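Local coordinates for protein dehalogenase-like hydrolase (Ralstonia solanacearum, PDB 3UMB) that probably catalyses the hydrolytic dehalogenation of small (S)-2-haloalkanoic acids to the corresponding (R)-2-hydroxyalkanoic acids, as a member of the HAD-like hydrolase superfamily, at residues E103-L116 with G216-A228. Numbering follows the deposited sequence.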
# COMPACT_ATOMS: atom_id res chain seq x y z
N GLU A 103 29.70 4.21 2.06
CA GLU A 103 30.10 3.19 1.10
C GLU A 103 29.71 3.49 -0.37
O GLU A 103 30.36 3.01 -1.30
CB GLU A 103 29.46 1.85 1.51
CG GLU A 103 27.98 2.00 1.97
CD GLU A 103 27.12 0.77 1.72
OE1 GLU A 103 27.70 -0.31 1.45
OE2 GLU A 103 25.86 0.90 1.77
N ASN A 104 28.64 4.25 -0.58
CA ASN A 104 28.09 4.43 -1.93
C ASN A 104 29.07 5.05 -2.96
O ASN A 104 29.37 4.44 -4.02
CB ASN A 104 26.78 5.26 -1.84
CG ASN A 104 25.61 4.46 -1.23
OD1 ASN A 104 25.70 3.25 -1.09
ND2 ASN A 104 24.51 5.15 -0.87
N VAL A 105 29.57 6.24 -2.64
CA VAL A 105 30.21 7.09 -3.64
C VAL A 105 31.44 6.44 -4.31
O VAL A 105 31.70 6.71 -5.49
CB VAL A 105 30.53 8.50 -3.09
CG1 VAL A 105 30.70 9.46 -4.24
CG2 VAL A 105 29.42 9.01 -2.17
N PRO A 106 32.21 5.58 -3.58
CA PRO A 106 33.32 4.84 -4.23
C PRO A 106 32.85 3.73 -5.15
O PRO A 106 33.42 3.54 -6.26
CB PRO A 106 34.10 4.22 -3.07
CG PRO A 106 33.34 4.55 -1.81
CD PRO A 106 32.34 5.60 -2.11
N VAL A 107 31.86 2.96 -4.65
CA VAL A 107 31.21 1.84 -5.37
C VAL A 107 30.64 2.36 -6.69
O VAL A 107 30.75 1.69 -7.70
CB VAL A 107 30.02 1.15 -4.58
CG1 VAL A 107 29.61 -0.13 -5.28
CG2 VAL A 107 30.37 0.85 -3.10
N LEU A 108 30.03 3.54 -6.66
CA LEU A 108 29.53 4.14 -7.89
C LEU A 108 30.72 4.33 -8.85
O LEU A 108 30.61 4.07 -10.06
CB LEU A 108 28.78 5.46 -7.61
CG LEU A 108 27.42 5.31 -6.88
CD1 LEU A 108 26.79 6.63 -6.37
CD2 LEU A 108 26.42 4.61 -7.78
N ARG A 109 31.88 4.68 -8.31
CA ARG A 109 33.07 4.88 -9.14
C ARG A 109 33.61 3.58 -9.72
O ARG A 109 33.86 3.54 -10.92
CB ARG A 109 34.12 5.68 -8.39
CG ARG A 109 33.72 7.14 -8.33
CD ARG A 109 34.31 7.91 -7.14
NE ARG A 109 33.92 9.32 -7.21
CZ ARG A 109 34.15 10.24 -6.28
NH1 ARG A 109 34.79 9.92 -5.15
NH2 ARG A 109 33.74 11.50 -6.47
N GLN A 110 33.74 2.51 -8.93
CA GLN A 110 34.17 1.20 -9.50
C GLN A 110 33.23 0.66 -10.63
O GLN A 110 33.60 -0.25 -11.36
CB GLN A 110 34.32 0.15 -8.38
CG GLN A 110 35.68 0.19 -7.64
CD GLN A 110 35.56 -0.18 -6.14
OE1 GLN A 110 35.89 -1.30 -5.75
NE2 GLN A 110 35.09 0.77 -5.31
N LEU A 111 32.03 1.24 -10.73
CA LEU A 111 31.05 0.94 -11.80
C LEU A 111 31.18 1.92 -12.98
O LEU A 111 31.20 1.49 -14.12
CB LEU A 111 29.61 1.00 -11.26
CG LEU A 111 29.22 0.13 -10.06
CD1 LEU A 111 27.90 0.63 -9.46
CD2 LEU A 111 29.14 -1.33 -10.48
N ARG A 112 31.23 3.22 -12.68
CA ARG A 112 31.49 4.25 -13.70
C ARG A 112 32.76 3.89 -14.44
O ARG A 112 32.82 4.00 -15.68
CB ARG A 112 31.68 5.63 -13.07
CG ARG A 112 30.42 6.30 -12.61
CD ARG A 112 30.28 7.65 -13.25
NE ARG A 112 29.95 7.52 -14.68
CZ ARG A 112 29.86 8.54 -15.54
NH1 ARG A 112 29.56 8.30 -16.82
NH2 ARG A 112 30.06 9.80 -15.14
N GLU A 113 33.77 3.45 -13.68
CA GLU A 113 35.07 3.13 -14.24
C GLU A 113 35.01 1.84 -15.05
O GLU A 113 35.68 1.75 -16.09
CB GLU A 113 36.17 3.11 -13.14
CG GLU A 113 36.33 4.43 -12.28
CD GLU A 113 35.44 5.64 -12.71
OE1 GLU A 113 34.80 6.30 -11.83
OE2 GLU A 113 35.41 5.95 -13.93
N MSE A 114 34.20 0.86 -14.65
CA MSE A 114 33.99 -0.34 -15.52
C MSE A 114 32.97 -0.13 -16.67
O MSE A 114 32.38 -1.09 -17.18
CB MSE A 114 33.69 -1.62 -14.70
CG MSE A 114 32.60 -1.49 -13.66
SE MSE A 114 32.39 -3.07 -12.52
CE MSE A 114 32.18 -4.49 -13.90
N GLY A 115 32.79 1.14 -17.06
CA GLY A 115 32.15 1.53 -18.33
C GLY A 115 30.62 1.54 -18.31
O GLY A 115 29.97 1.28 -19.35
N LEU A 116 30.08 1.86 -17.12
CA LEU A 116 28.64 1.71 -16.86
C LEU A 116 27.97 3.05 -16.64
O LEU A 116 28.32 3.80 -15.72
CB LEU A 116 28.36 0.72 -15.71
CG LEU A 116 28.54 -0.77 -16.06
CD1 LEU A 116 28.28 -1.64 -14.85
CD2 LEU A 116 27.68 -1.25 -17.26
N GLY A 216 21.66 -8.40 -1.46
CA GLY A 216 22.75 -8.32 -0.53
C GLY A 216 22.37 -7.35 0.56
O GLY A 216 21.23 -6.90 0.63
N HIS A 217 23.35 -7.00 1.37
CA HIS A 217 23.13 -6.24 2.59
C HIS A 217 23.43 -4.78 2.41
O HIS A 217 22.91 -3.94 3.13
CB HIS A 217 23.99 -6.82 3.71
CG HIS A 217 24.00 -5.99 4.95
ND1 HIS A 217 25.14 -5.36 5.41
CD2 HIS A 217 23.02 -5.69 5.84
CE1 HIS A 217 24.85 -4.68 6.51
NE2 HIS A 217 23.57 -4.88 6.80
N ASP A 218 24.27 -4.47 1.42
CA ASP A 218 24.71 -3.10 1.17
C ASP A 218 25.22 -2.92 -0.24
O ASP A 218 25.26 -3.87 -1.04
CB ASP A 218 25.79 -2.71 2.18
CG ASP A 218 27.01 -3.63 2.15
OD1 ASP A 218 27.04 -4.59 1.32
OD2 ASP A 218 27.90 -3.39 2.99
N MSE A 219 25.59 -1.69 -0.55
CA MSE A 219 26.02 -1.30 -1.89
C MSE A 219 27.25 -2.00 -2.41
O MSE A 219 27.43 -2.21 -3.64
CB MSE A 219 26.23 0.18 -1.88
CG MSE A 219 24.92 0.86 -2.02
SE MSE A 219 24.50 1.01 -3.93
CE MSE A 219 25.18 2.86 -4.14
N ARG A 220 28.09 -2.37 -1.47
CA ARG A 220 29.33 -3.04 -1.76
C ARG A 220 29.04 -4.47 -2.10
O ARG A 220 29.73 -5.05 -2.93
CB ARG A 220 30.28 -2.89 -0.57
CG ARG A 220 30.60 -1.42 -0.27
CD ARG A 220 31.46 -1.19 1.01
NE ARG A 220 30.69 -1.40 2.24
CZ ARG A 220 31.09 -1.07 3.47
NH1 ARG A 220 32.27 -0.46 3.65
NH2 ARG A 220 30.32 -1.36 4.51
N ASP A 221 28.00 -5.07 -1.53
CA ASP A 221 27.57 -6.36 -2.07
C ASP A 221 27.12 -6.23 -3.52
O ASP A 221 27.30 -7.18 -4.29
CB ASP A 221 26.48 -7.02 -1.23
CG ASP A 221 27.00 -7.53 0.10
OD1 ASP A 221 28.16 -8.01 0.18
OD2 ASP A 221 26.23 -7.44 1.08
N LEU A 222 26.54 -5.09 -3.89
CA LEU A 222 26.06 -4.87 -5.27
C LEU A 222 27.23 -4.86 -6.26
O LEU A 222 27.17 -5.51 -7.31
CB LEU A 222 25.26 -3.57 -5.41
CG LEU A 222 25.17 -3.08 -6.87
CD1 LEU A 222 24.29 -3.94 -7.73
CD2 LEU A 222 24.73 -1.66 -6.96
N LEU A 223 28.26 -4.10 -5.91
CA LEU A 223 29.56 -4.11 -6.61
C LEU A 223 30.08 -5.54 -6.78
O LEU A 223 30.44 -5.93 -7.90
CB LEU A 223 30.59 -3.27 -5.85
CG LEU A 223 31.83 -2.78 -6.60
CD1 LEU A 223 31.54 -2.19 -7.99
CD2 LEU A 223 32.59 -1.75 -5.73
N GLN A 224 30.10 -6.31 -5.68
CA GLN A 224 30.55 -7.71 -5.73
C GLN A 224 29.89 -8.34 -6.96
O GLN A 224 30.56 -8.88 -7.84
CB GLN A 224 30.13 -8.51 -4.48
CG GLN A 224 31.17 -8.82 -3.38
CD GLN A 224 30.66 -9.90 -2.32
OE1 GLN A 224 29.85 -9.60 -1.41
NE2 GLN A 224 31.15 -11.14 -2.46
N PHE A 225 28.56 -8.22 -7.00
CA PHE A 225 27.70 -8.99 -7.91
C PHE A 225 27.88 -8.64 -9.38
O PHE A 225 27.86 -9.53 -10.24
CB PHE A 225 26.23 -8.79 -7.48
CG PHE A 225 25.21 -9.03 -8.56
CD1 PHE A 225 24.61 -10.27 -8.71
CD2 PHE A 225 24.82 -8.00 -9.40
CE1 PHE A 225 23.67 -10.49 -9.69
CE2 PHE A 225 23.85 -8.21 -10.39
CZ PHE A 225 23.29 -9.46 -10.53
N VAL A 226 28.01 -7.35 -9.66
CA VAL A 226 28.25 -6.88 -11.02
C VAL A 226 29.58 -7.50 -11.53
O VAL A 226 29.61 -8.27 -12.51
CB VAL A 226 28.31 -5.31 -11.10
CG1 VAL A 226 28.42 -4.84 -12.55
CG2 VAL A 226 27.10 -4.67 -10.44
N GLN A 227 30.67 -7.18 -10.81
CA GLN A 227 32.02 -7.67 -11.13
C GLN A 227 32.03 -9.19 -11.45
O GLN A 227 32.69 -9.59 -12.41
CB GLN A 227 33.02 -7.27 -10.02
CG GLN A 227 33.47 -5.79 -10.12
CD GLN A 227 34.02 -5.19 -8.81
OE1 GLN A 227 33.87 -5.76 -7.73
NE2 GLN A 227 34.66 -4.02 -8.92
N ALA A 228 31.25 -10.00 -10.73
CA ALA A 228 31.10 -11.42 -11.07
C ALA A 228 30.59 -11.67 -12.52
O ALA A 228 29.39 -11.64 -12.82
CB ALA A 228 30.20 -12.12 -10.05
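V107 and L223 bring helices 104-112 and 219-227 together, their axes 9.5 Å apart and nearly parallel at 13°. The two side chains lie alongside each other, pointing opposite ways, and V107 CG1 presses tightly on L223 CB at 3.3 Å. L223 swings CG opposite its backbone N (chi1 -160°), and its methyls part toward the first helix: CD1 reaches L111 CD2 (3.6 Å), while CD2 lies against the Q110 amide. Further along, V226 touches L111, L116 CD1 and the methyl of selenomethionine M114. Selenomethionine M219, bent at chi2 and chi3, runs across N104 nearly at right angles, its methyl near L108 CD2; T14 O holds N104 ND2.

The polar contacts gather at the N-terminal end. E103 OE1 forms a salt bridge with R220 NE (3.3 Å), and E103 CB sits over one guanidinium face, toward its rim. D218 OD2 makes a longer salt bridge to R220 NE (3.5 Å), in plane at the guanidinium edge, so R220 joins the two acids. Both E103 oxygens weakly share the M219 N-H, nearly straight to OE2 (171°), strongly bent to OE1. D218 OD1 caps helix 219-227 through D221 N (3.0 Å).

Both helices pack on the parallel sheet of the Rossmann-like HAD core, L108 and M219 touching F9. R220, facing both carboxylates, and R200, on E103 OE2, probably ease the repulsion where E103 OE1 and D218 OD2 come within 3.4 Å; this charged cluster closes the N-terminal end of an apolar seam.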